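PDB 2NS6: mobilization protein A, which nicks one plasmid DNA strand at the origin of transfer, as the metal-dependent relaxase that prepares the plasmid for conjugation. Local coordinates for residues A[46-50]-A[133-139]. Numbering follows the deposited sequence.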
# COMPACT_ATOMS: atom_id res chain seq x y z
N MET A 46 -2.06 7.37 -7.54
CA MET A 46 -3.27 8.08 -7.13
C MET A 46 -3.98 8.77 -8.30
O MET A 46 -3.34 9.43 -9.12
CB MET A 46 -2.93 9.13 -6.06
CG MET A 46 -2.55 8.56 -4.72
SD MET A 46 -3.87 7.57 -3.99
CE MET A 46 -2.99 6.79 -2.64
N PRO A 47 -5.31 8.63 -8.38
CA PRO A 47 -6.09 9.25 -9.45
C PRO A 47 -6.09 10.77 -9.31
O PRO A 47 -5.86 11.31 -8.22
CB PRO A 47 -7.49 8.64 -9.29
CG PRO A 47 -7.55 8.35 -7.83
CD PRO A 47 -6.17 7.80 -7.52
N GLU A 48 -6.34 11.45 -10.42
CA GLU A 48 -6.33 12.91 -10.46
C GLU A 48 -7.14 13.64 -9.37
O GLU A 48 -6.71 14.68 -8.90
CB GLU A 48 -6.76 13.39 -11.85
CG GLU A 48 -6.89 14.90 -12.02
CD GLU A 48 -5.62 15.67 -11.64
OE1 GLU A 48 -4.53 15.35 -12.17
OE2 GLU A 48 -5.73 16.59 -10.80
N PHE A 49 -8.29 13.10 -8.96
CA PHE A 49 -9.07 13.80 -7.94
C PHE A 49 -8.36 13.90 -6.58
O PHE A 49 -8.75 14.70 -5.73
CB PHE A 49 -10.45 13.14 -7.78
CG PHE A 49 -10.45 11.89 -6.94
CD1 PHE A 49 -10.32 11.96 -5.56
CD2 PHE A 49 -10.57 10.64 -7.54
CE1 PHE A 49 -10.32 10.81 -4.78
CE2 PHE A 49 -10.58 9.48 -6.76
CZ PHE A 49 -10.45 9.56 -5.38
N VAL A 50 -7.32 13.10 -6.39
CA VAL A 50 -6.56 13.09 -5.13
C VAL A 50 -5.48 14.18 -5.06
O VAL A 50 -4.55 14.18 -5.86
CB VAL A 50 -5.87 11.71 -4.94
CG1 VAL A 50 -4.90 11.75 -3.76
CG2 VAL A 50 -6.93 10.62 -4.70
N GLU A 133 -10.13 9.84 -15.53
CA GLU A 133 -10.54 10.70 -14.43
C GLU A 133 -11.96 10.40 -13.97
O GLU A 133 -12.87 10.23 -14.78
CB GLU A 133 -10.47 12.18 -14.81
CG GLU A 133 -9.10 12.68 -15.23
CD GLU A 133 -8.93 14.17 -14.96
OE1 GLU A 133 -7.90 14.75 -15.38
OE2 GLU A 133 -9.81 14.75 -14.30
N ARG A 134 -12.15 10.35 -12.66
CA ARG A 134 -13.46 10.09 -12.08
C ARG A 134 -13.51 10.86 -10.76
O ARG A 134 -12.51 10.94 -10.05
CB ARG A 134 -13.66 8.59 -11.79
CG ARG A 134 -13.49 7.65 -12.98
CD ARG A 134 -13.69 6.19 -12.54
NE ARG A 134 -13.72 5.24 -13.66
CZ ARG A 134 -12.65 4.78 -14.30
NH1 ARG A 134 -11.43 5.17 -13.94
NH2 ARG A 134 -12.79 3.92 -15.30
N PRO A 135 -14.66 11.46 -10.44
CA PRO A 135 -14.78 12.21 -9.18
C PRO A 135 -14.62 11.22 -8.02
O PRO A 135 -14.77 10.01 -8.21
CB PRO A 135 -16.19 12.78 -9.26
CG PRO A 135 -16.35 13.06 -10.72
CD PRO A 135 -15.76 11.81 -11.36
N ALA A 136 -14.34 11.72 -6.83
CA ALA A 136 -14.17 10.86 -5.67
C ALA A 136 -15.44 10.03 -5.43
O ALA A 136 -15.37 8.82 -5.19
CB ALA A 136 -13.84 11.69 -4.42
N ALA A 137 -16.60 10.68 -5.50
CA ALA A 137 -17.87 10.01 -5.28
C ALA A 137 -18.19 8.94 -6.34
O ALA A 137 -19.10 8.13 -6.15
CB ALA A 137 -19.00 11.05 -5.23
N GLN A 138 -17.45 8.93 -7.44
CA GLN A 138 -17.69 7.97 -8.52
C GLN A 138 -16.61 6.90 -8.65
O GLN A 138 -16.83 5.85 -9.25
CB GLN A 138 -17.80 8.69 -9.86
CG GLN A 138 -18.13 7.78 -11.04
CD GLN A 138 -17.98 8.48 -12.38
OE1 GLN A 138 -18.39 9.63 -12.54
NE2 GLN A 138 -17.41 7.78 -13.35
N TRP A 139 -15.44 7.17 -8.09
CA TRP A 139 -14.32 6.24 -8.19
C TRP A 139 -14.58 4.83 -7.68
O TRP A 139 -14.18 3.85 -8.32
CB TRP A 139 -13.09 6.83 -7.49
CG TRP A 139 -11.85 5.97 -7.58
CD1 TRP A 139 -11.47 5.00 -6.70
CD2 TRP A 139 -10.89 5.96 -8.64
NE1 TRP A 139 -10.33 4.39 -7.14
CE2 TRP A 139 -9.95 4.95 -8.33
CE3 TRP A 139 -10.73 6.69 -9.82
CZ2 TRP A 139 -8.86 4.65 -9.17
CZ3 TRP A 139 -9.64 6.40 -10.65
CH2 TRP A 139 -8.73 5.39 -10.32
O HOH W 1 -9.90 11.39 -10.71
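Phe49 lays one face of its ring against Ala136: the CA of Ala136 stands 3.8 Å from the ring centroid, only 3° off the ring normal, a CH-pi contact, while the methyl CB lies over the same face, 3.6 Å from CE1 of Phe49. The opposite face is taken by CG2 of Val50, so the phenyl is held from both sides. Its CG sits between the backbone N and the carbonyl carbon (chi1 80°), and this rotation swings the ring out of the 47-50 turn across the start of helix 136-139. There the ring turns an edge to the indole face of Trp139 in an offset edge-to-face pair, the planes 62° apart, with CE2 of Phe49 3.7 Å from CB of Trp139.

Pro47 works on the six-membered end of the same indole. Its CB lies over the face, 3.4 Å from CZ3 of Trp139, in a second CH-pi contact. Trp139 points NE1 elsewhere, to the hydroxyl of Tyr56 on helix 53-63, which probably helps hold the indole's rotation.

No direct hydrogen bond crosses the contact. Instead one water accepts from N of Phe49 at 2.9 Å and donates to O of Arg134 at 2.7 Å. At the solvent-exposed end, Glu48 and Glu133 run alongside each other, CG of Glu48 3.5 Å from OE1 of Glu133; their carboxylates do not touch, though the like charges probably repel mildly.

The arrangement is a type I beta turn, closed by Val50 N to Pro47 O, packed through aromatic and proline side chains on a short helix, joining two connections at the periphery of the relaxase's antiparallel-sheet fold.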